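Local coordinates for protein laccase (Uncultured bacterium, PDB 4F7K) that oxidises phenolic substrates as a laccase, a multicopper oxidase that probably uses its copper centres to reduce dioxygen to water, at residues 104-107 and 111-114; 128-133 and 268-273; 183-188 and 276-281. All coordinates share one frame; numbering follows the deposited sequence.

Contact 1: residues 104-107 and 111-114; sequences HNRS and VAKG
Arg106 takes hold of the carbonyl oxygen of Lys113 side-on, with two nitrogens meeting one atom. Arg106 NE lies 2.8 Å from Lys113 O, in the straighter bond (153°), while Arg106 NH2 reaches the same oxygen at 3.1 Å and 136°. The oxygen lies close to the guanidinium plane, but NE approaches from above the carbonyl plane whereas NH2 lies within it. With CG trans to the backbone N (chi1 -166°) and the chain extended as far as NE, the arginine runs past Ala112, and its CG packs 3.5 Å from Ala112 O. Farther out, Ala112 CB meets Asn105 OD1 at 3.8 Å; that oxygen is hydrogen-bonded to Ser103 OG. Both segments lie in the loop joining strand 97-103 to strand 116-122, and His104 ends the His-Ser-His pattern that binds copper in related multicopper oxidases. The lysine amine is hydrogen-bonded to Asp139 O and makes a cation-pi contact with Trp140, while Arg106 NH1 is hydrogen-bonded to Val191 O. Although Arg106 NH2 and Lys113 NZ are only 5.1 Å apart, each cation has partners of its own, and the two-nitrogen grip on Lys113 O probably helps fix how the Arg106 guanidinium is turned in this loop.

Contact 2: residues 128-133 and 268-273; sequences DVDHDL and TTRQPS
The guanidinium of Arg270 receives two carboxylates along its edge, those of Asp128 and Asp130, while Val129 C approaches it obliquely. The three charged residues make a salt-bridge network, a worked example of one arginine serving two acids, at the surface where one loop meets the lead-in to strand 131-140 in the second cupredoxin-like domain. Asp128 is gripped end-on: Arg270 NH1 lies 2.8 Å from Asp128 OD2, and Arg270 NH2 lies 3.0 Å from Asp128 OD1. Asp130 is held side-on through NE and NH2. The guanidinium plane makes 34° with the carboxylate of Asp128 and 68° with that of Asp130; both oxygens of Asp128, and OD1 of Asp130, are approached from above their carboxylate planes. A bend at chi3 (-66°) turns the guanidinium toward the two acids, its NE side to Asp130 and its NH1/NH2 end to Asp128. With Asp182 close to Asp130, an alanine in place of Arg270 would probably leave several negative charges crowded together without this cation between them. Asp130 OD2, which also accepts from Arg183 N, is met by Arg270 NE at 2.8 Å on its syn side but tilted out of the carboxylate plane, whereas Asp130 OD1 stands 3.0 Å from Arg270 NH2.

Contact 3: residues 183-188 and 276-281; sequences RVRLRL and PALPPN
Leu278 lays its two methyls against the guanidinium of Arg185, the side chains coming from opposite directions. Its CD2 sits over one face, 4.1 Å from Arg185 CZ, and its CD1 comes to 3.5 Å from Arg185 NH2. On the opposite face Arg187 NH2 lies over the centre, 3.3 Å above the plane of the Arg185 guanidinium, which is therefore sandwiched between a leucine and a second arginine. Arg185 is stretched out from the strand, a chi1 of -172° pointing CG directly away from the backbone N, which carries its flat end across to the leucine. Salt bridges to Asp234 and Glu123 serve its NH2 and NH1, and Arg187 NE makes one to Asp132, so these acids probably offset the closeness of two like charges. The second meeting is looser: Arg183 NH1 stands 3.8 Å from Pro276 CD, obliquely, while the guanidinium is tied to Asp238 and to the backbone oxygens of Ser273 and Glu274. No hydrogen bond joins the segments; contact rests on aliphatic carbon against guanidinium. Strand 183-190 runs between strands 131-140 and 232-239 in a mixed sheet; Arg183, Arg185 and Arg187, at every second position, project from the same face, and Leu278 also leans on Pro215 of strand 214-220.

How the contacts relate
Contact 1 stands apart in the first cupredoxin-like domain: its centre lies 37 Å from that of contact 2 and 29 Å from that of contact 3, across the chain's centre. It also comes first in sequence, closing within the loop between strands 97-103 and 116-122 of another sheet. Contacts 2 and 3, at the second domain and centred 12 Å apart, interleave in the order 128-133, 183-188, 268-273, 276-281. Their first segments run into, or lie on, the parallel neighbouring strands 131-140 and 183-190, with a probable hydrogen bond from Asp130 N to Arg183 O. The long connection 262-289 toward the third domain is thus held at successive points, first by the lead-in to strand 131-140, then by strand 183-190.

Contact 1: residues 104-107 and 111-114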
loop_
_atom_site.group_PDB
_atom_site.type_symbol
_atom_site.label_atom_id
_atom_site.label_comp_id
_atom_site.label_asym_id
_atom_site.label_seq_id
_atom_site.Cartn_x
_atom_site.Cartn_y
_atom_site.Cartn_z
ATOM N N HIS A 104 10.838 -5.934 4.841
ATOM C CA HIS A 104 10.160 -6.050 6.142
ATOM C C HIS A 104 10.459 -4.889 7.087
ATOM O O HIS A 104 9.678 -4.626 8.003
ATOM C CB HIS A 104 10.586 -7.348 6.838
ATOM C CG HIS A 104 11.892 -7.228 7.557
ATOM N ND1 HIS A 104 13.109 -7.156 6.889
ATOM C CD2 HIS A 104 12.171 -7.093 8.875
ATOM C CE1 HIS A 104 14.082 -7.023 7.777
ATOM N NE2 HIS A 104 13.540 -6.995 8.987
ATOM N N ASN A 105 11.607 -4.231 6.898
ATOM C CA ASN A 105 12.028 -3.167 7.793
ATOM C C ASN A 105 11.902 -1.759 7.191
ATOM O O ASN A 105 12.441 -0.788 7.741
ATOM C CB ASN A 105 13.467 -3.416 8.277
ATOM C CG ASN A 105 14.470 -3.437 7.149
ATOM O OD1 ASN A 105 14.126 -3.267 5.967
ATOM N ND2 ASN A 105 15.721 -3.674 7.503
ATOM N N ARG A 106 11.160 -1.646 6.095
ATOM C CA ARG A 106 11.063 -0.380 5.365
ATOM C C ARG A 106 10.598 0.854 6.186
ATOM O O ARG A 106 11.036 2.019 5.928
ATOM C CB ARG A 106 10.228 -0.550 4.091
ATOM C CG ARG A 106 10.395 0.638 3.160
ATOM C CD ARG A 106 9.766 0.474 1.786
ATOM N NE ARG A 106 9.843 1.769 1.099
ATOM C CZ ARG A 106 8.807 2.599 1.013
ATOM N NH1 ARG A 106 7.624 2.218 1.507
ATOM N NH2 ARG A 106 8.927 3.791 0.419
ATOM N N SER A 107 9.800 0.596 7.216
ATOM C CA SER A 107 9.215 1.674 8.022
ATOM C C SER A 107 10.193 2.273 8.974
ATOM O O SER A 107 9.959 3.361 9.492
ATOM C CB SER A 107 8.015 1.173 8.809
ATOM O OG SER A 107 6.942 0.979 7.928
ATOM N N VAL A 111 17.747 3.231 4.534
ATOM C CA VAL A 111 18.349 2.563 3.356
ATOM C C VAL A 111 17.353 1.772 2.522
ATOM O O VAL A 111 17.543 1.626 1.309
ATOM C CB VAL A 111 19.487 1.525 3.687
ATOM C CG1 VAL A 111 20.831 2.174 3.700
ATOM C CG2 VAL A 111 19.182 0.667 4.962
ATOM N N ALA A 112 16.309 1.251 3.168
ATOM C CA ALA A 112 15.296 0.445 2.474
ATOM C C ALA A 112 14.260 1.310 1.719
ATOM O O ALA A 112 13.235 0.797 1.193
ATOM C CB ALA A 112 14.613 -0.483 3.478
ATOM N N LYS A 113 14.501 2.620 1.666
ATOM C CA LYS A 113 13.498 3.518 1.063
ATOM C C LYS A 113 12.966 3.010 -0.308
ATOM O O LYS A 113 11.753 3.008 -0.567
ATOM C CB LYS A 113 14.107 4.911 0.912
ATOM C CG LYS A 113 13.260 5.880 0.140
ATOM C CD LYS A 113 12.136 6.420 0.960
ATOM C CE LYS A 113 11.979 7.919 0.600
ATOM N NZ LYS A 113 10.667 8.519 1.018
ATOM N N GLY A 114 13.870 2.552 -1.166
ATOM C CA GLY A 114 13.502 2.165 -2.528
ATOM C C GLY A 114 13.010 0.743 -2.699
ATOM O O GLY A 114 12.670 0.321 -3.819
#

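Contact 2: residues 128-133 and 268-273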
loop_
_atom_site.group_PDB
_atom_site.type_symbol
_atom_site.label_atom_id
_atom_site.label_comp_id
_atom_site.label_asym_id
_atom_site.label_seq_id
_atom_site.Cartn_x
_atom_site.Cartn_y
_atom_site.Cartn_z
ATOM N N ASP A 128 -14.152 -3.227 -17.699
ATOM C CA ASP A 128 -13.857 -2.694 -19.013
ATOM C C ASP A 128 -13.162 -1.337 -18.884
ATOM O O ASP A 128 -13.806 -0.318 -18.622
ATOM C CB ASP A 128 -15.163 -2.578 -19.827
ATOM C CG ASP A 128 -14.998 -1.752 -21.091
ATOM O OD1 ASP A 128 -13.903 -1.806 -21.704
ATOM O OD2 ASP A 128 -15.961 -1.045 -21.464
ATOM N N VAL A 129 -11.849 -1.318 -19.063
ATOM C CA VAL A 129 -11.144 -0.048 -19.056
ATOM C C VAL A 129 -10.172 -0.041 -20.194
ATOM O O VAL A 129 -9.758 -1.104 -20.664
ATOM C CB VAL A 129 -10.428 0.256 -17.690
ATOM C CG1 VAL A 129 -11.438 0.390 -16.562
ATOM C CG2 VAL A 129 -9.403 -0.818 -17.343
ATOM N N ASP A 130 -9.813 1.161 -20.638
ATOM C CA ASP A 130 -8.783 1.335 -21.673
ATOM C C ASP A 130 -7.343 1.270 -21.154
ATOM O O ASP A 130 -6.469 0.767 -21.841
ATOM C CB ASP A 130 -9.010 2.636 -22.445
ATOM C CG ASP A 130 -10.338 2.656 -23.141
ATOM O OD1 ASP A 130 -10.631 1.684 -23.877
ATOM O OD2 ASP A 130 -11.088 3.635 -22.953
ATOM N N HIS A 131 -7.097 1.786 -19.954
ATOM C CA HIS A 131 -5.753 1.753 -19.360
ATOM C C HIS A 131 -5.849 1.481 -17.877
ATOM O O HIS A 131 -6.727 2.006 -17.189
ATOM C CB HIS A 131 -5.012 3.072 -19.567
ATOM C CG HIS A 131 -4.791 3.430 -21.003
ATOM N ND1 HIS A 131 -5.653 4.241 -21.709
ATOM C CD2 HIS A 131 -3.811 3.077 -21.867
ATOM C CE1 HIS A 131 -5.206 4.386 -22.941
ATOM N NE2 HIS A 131 -4.093 3.682 -23.067
ATOM N N ASP A 132 -4.927 0.660 -17.399
ATOM C CA ASP A 132 -4.858 0.246 -16.024
ATOM C C ASP A 132 -3.493 0.699 -15.514
ATOM O O ASP A 132 -2.480 0.061 -15.797
ATOM C CB ASP A 132 -5.028 -1.279 -15.961
ATOM C CG ASP A 132 -5.040 -1.828 -14.536
ATOM O OD1 ASP A 132 -4.536 -1.154 -13.580
ATOM O OD2 ASP A 132 -5.544 -2.971 -14.383
ATOM N N LEU A 133 -3.490 1.802 -14.757
ATOM C CA LEU A 133 -2.251 2.463 -14.310
ATOM C C LEU A 133 -2.090 2.396 -12.797
ATOM O O LEU A 133 -3.078 2.443 -12.056
ATOM C CB LEU A 133 -2.205 3.935 -14.765
ATOM C CG LEU A 133 -2.582 4.156 -16.240
ATOM C CD1 LEU A 133 -2.919 5.618 -16.577
ATOM C CD2 LEU A 133 -1.528 3.586 -17.212
ATOM N N THR A 268 -13.237 7.799 -29.556
ATOM C CA THR A 268 -14.567 7.989 -30.101
ATOM C C THR A 268 -15.439 6.740 -29.924
ATOM O O THR A 268 -16.678 6.845 -29.820
ATOM C CB THR A 268 -14.512 8.379 -31.603
ATOM O OG1 THR A 268 -13.877 7.335 -32.344
ATOM C CG2 THR A 268 -13.721 9.664 -31.797
ATOM N N THR A 269 -14.789 5.573 -29.894
ATOM C CA THR A 269 -15.485 4.277 -29.912
ATOM C C THR A 269 -16.136 3.892 -28.582
ATOM O O THR A 269 -17.049 3.070 -28.555
ATOM C CB THR A 269 -14.553 3.136 -30.382
ATOM O OG1 THR A 269 -13.252 3.316 -29.818
ATOM C CG2 THR A 269 -14.422 3.142 -31.883
ATOM N N ARG A 270 -15.660 4.474 -27.482
ATOM C CA ARG A 270 -16.241 4.195 -26.175
ATOM C C ARG A 270 -17.521 5.000 -25.992
ATOM O O ARG A 270 -17.518 6.227 -26.102
ATOM C CB ARG A 270 -15.241 4.472 -25.042
ATOM C CG ARG A 270 -15.818 4.284 -23.632
ATOM C CD ARG A 270 -14.726 4.301 -22.564
ATOM N NE ARG A 270 -13.814 3.159 -22.672
ATOM C CZ ARG A 270 -14.048 1.945 -22.175
ATOM N NH1 ARG A 270 -15.183 1.680 -21.529
ATOM N NH2 ARG A 270 -13.141 0.986 -22.328
ATOM N N GLN A 271 -18.609 4.285 -25.724
ATOM C CA GLN A 271 -19.903 4.900 -25.460
ATOM C C GLN A 271 -20.090 5.050 -23.955
ATOM O O GLN A 271 -19.615 4.201 -23.204
ATOM C CB GLN A 271 -21.031 4.057 -26.079
ATOM C CG GLN A 271 -20.885 3.840 -27.586
ATOM C CD GLN A 271 -21.140 5.103 -28.381
ATOM O OE1 GLN A 271 -22.292 5.444 -28.662
ATOM N NE2 GLN A 271 -20.072 5.795 -28.765
ATOM N N PRO A 272 -20.786 6.120 -23.507
ATOM C CA PRO A 272 -20.905 6.372 -22.059
ATOM C C PRO A 272 -21.577 5.224 -21.311
ATOM O O PRO A 272 -22.400 4.504 -21.883
ATOM C CB PRO A 272 -21.769 7.637 -21.986
ATOM C CG PRO A 272 -21.670 8.256 -23.341
ATOM C CD PRO A 272 -21.554 7.107 -24.291
ATOM N N SER A 273 -21.193 5.043 -20.051
ATOM C CA SER A 273 -21.712 3.966 -19.210
ATOM C C SER A 273 -21.491 4.259 -17.737
ATOM O O SER A 273 -20.635 5.081 -17.369
ATOM C CB SER A 273 -21.059 2.624 -19.568
#

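Contact 3: residues 183-188 and 276-281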
loop_
_atom_site.group_PDB
_atom_site.type_symbol
_atom_site.label_atom_id
_atom_site.label_comp_id
_atom_site.label_asym_id
_atom_site.label_seq_id
_atom_site.Cartn_x
_atom_site.Cartn_y
_atom_site.Cartn_z
ATOM N N ARG A 183 -11.477 5.309 -20.665
ATOM C CA ARG A 183 -11.819 4.916 -19.308
ATOM C C ARG A 183 -10.576 4.369 -18.641
ATOM O O ARG A 183 -10.023 3.373 -19.098
ATOM C CB ARG A 183 -12.904 3.845 -19.294
ATOM C CG ARG A 183 -13.249 3.414 -17.868
ATOM C CD ARG A 183 -14.638 2.868 -17.767
ATOM N NE ARG A 183 -15.633 3.926 -17.724
ATOM C CZ ARG A 183 -16.931 3.716 -17.549
ATOM N NH1 ARG A 183 -17.394 2.483 -17.403
ATOM N NH2 ARG A 183 -17.759 4.743 -17.517
ATOM N N VAL A 184 -10.137 5.009 -17.558
ATOM C CA VAL A 184 -8.930 4.544 -16.867
ATOM C C VAL A 184 -9.206 3.946 -15.507
ATOM O O VAL A 184 -10.020 4.463 -14.755
ATOM C CB VAL A 184 -7.850 5.654 -16.732
ATOM C CG1 VAL A 184 -7.444 6.163 -18.097
ATOM C CG2 VAL A 184 -8.329 6.801 -15.815
ATOM N N ARG A 185 -8.516 2.850 -15.200
ATOM C CA ARG A 185 -8.387 2.356 -13.832
ATOM C C ARG A 185 -7.087 2.914 -13.219
ATOM O O ARG A 185 -6.020 2.743 -13.781
ATOM C CB ARG A 185 -8.403 0.822 -13.805
ATOM C CG ARG A 185 -8.460 0.232 -12.396
ATOM C CD ARG A 185 -8.526 -1.278 -12.435
ATOM N NE ARG A 185 -8.680 -1.855 -11.093
ATOM C CZ ARG A 185 -9.141 -3.092 -10.849
ATOM N NH1 ARG A 185 -9.468 -3.884 -11.861
ATOM N NH2 ARG A 185 -9.248 -3.550 -9.596
ATOM N N LEU A 186 -7.226 3.629 -12.103
ATOM C CA LEU A 186 -6.135 4.248 -11.402
ATOM C C LEU A 186 -5.979 3.608 -10.012
ATOM O O LEU A 186 -6.847 3.769 -9.151
ATOM C CB LEU A 186 -6.380 5.772 -11.284
ATOM C CG LEU A 186 -6.541 6.553 -12.602
ATOM C CD1 LEU A 186 -7.019 7.951 -12.333
ATOM C CD2 LEU A 186 -5.242 6.605 -13.396
ATOM N N ARG A 187 -4.876 2.877 -9.840
ATOM C CA ARG A 187 -4.512 2.152 -8.608
ATOM C C ARG A 187 -3.551 2.960 -7.742
ATOM O O ARG A 187 -2.326 2.966 -7.981
ATOM C CB ARG A 187 -3.899 0.795 -8.969
ATOM C CG ARG A 187 -4.875 -0.125 -9.778
ATOM C CD ARG A 187 -4.167 -1.400 -10.104
ATOM N NE ARG A 187 -4.853 -2.243 -11.081
ATOM C CZ ARG A 187 -5.477 -3.392 -10.785
ATOM N NH1 ARG A 187 -5.554 -3.814 -9.525
ATOM N NH2 ARG A 187 -6.041 -4.112 -11.762
ATOM N N LEU A 188 -4.119 3.661 -6.758
ATOM C CA LEU A 188 -3.360 4.617 -5.991
ATOM C C LEU A 188 -2.797 3.897 -4.807
ATOM O O LEU A 188 -3.507 3.179 -4.105
ATOM C CB LEU A 188 -4.231 5.786 -5.486
ATOM C CG LEU A 188 -4.568 6.961 -6.413
ATOM C CD1 LEU A 188 -5.128 6.571 -7.770
ATOM C CD2 LEU A 188 -5.554 7.899 -5.681
ATOM N N PRO A 276 -18.800 0.692 -13.252
ATOM C CA PRO A 276 -19.285 -0.536 -12.619
ATOM C C PRO A 276 -18.623 -0.724 -11.248
ATOM O O PRO A 276 -17.600 -0.094 -10.959
ATOM C CB PRO A 276 -18.809 -1.614 -13.585
ATOM C CG PRO A 276 -17.469 -1.069 -14.062
ATOM C CD PRO A 276 -17.685 0.423 -14.187
ATOM N N ALA A 277 -19.213 -1.569 -10.408
ATOM C CA ALA A 277 -18.567 -1.964 -9.163
ATOM C C ALA A 277 -17.668 -3.177 -9.424
ATOM O O ALA A 277 -17.925 -3.972 -10.335
ATOM C CB ALA A 277 -19.612 -2.284 -8.106
ATOM N N LEU A 278 -16.618 -3.318 -8.622
ATOM C CA LEU A 278 -15.757 -4.507 -8.699
ATOM C C LEU A 278 -16.440 -5.738 -8.071
ATOM O O LEU A 278 -17.171 -5.605 -7.085
ATOM C CB LEU A 278 -14.384 -4.242 -8.049
ATOM C CG LEU A 278 -13.489 -3.207 -8.744
ATOM C CD1 LEU A 278 -12.246 -2.934 -7.929
ATOM C CD2 LEU A 278 -13.099 -3.638 -10.158
ATOM N N PRO A 279 -16.198 -6.936 -8.640
ATOM C CA PRO A 279 -16.717 -8.171 -8.028
ATOM C C PRO A 279 -16.122 -8.365 -6.629
ATOM O O PRO A 279 -14.933 -8.059 -6.414
ATOM C CB PRO A 279 -16.253 -9.279 -8.984
ATOM C CG PRO A 279 -15.202 -8.667 -9.848
ATOM C CD PRO A 279 -15.483 -7.193 -9.907
ATOM N N PRO A 280 -16.939 -8.830 -5.669
ATOM C CA PRO A 280 -16.472 -8.835 -4.281
ATOM C C PRO A 280 -15.447 -9.929 -4.026
ATOM O O PRO A 280 -15.393 -10.908 -4.756
ATOM C CB PRO A 280 -17.761 -9.106 -3.464
ATOM C CG PRO A 280 -18.908 -8.982 -4.450
ATOM C CD PRO A 280 -18.328 -9.338 -5.780
ATOM N N ASN A 281 -14.622 -9.727 -3.010
ATOM C CA ASN A 281 -13.718 -10.756 -2.487
ATOM C C ASN A 281 -14.434 -11.446 -1.344
ATOM O O ASN A 281 -15.355 -10.863 -0.796
ATOM C CB ASN A 281 -12.416 -10.097 -1.986
ATOM C CG ASN A 281 -11.514 -9.666 -3.116
ATOM O OD1 ASN A 281 -10.753 -8.677 -3.001
ATOM N ND2 ASN A 281 -11.564 -10.413 -4.218
#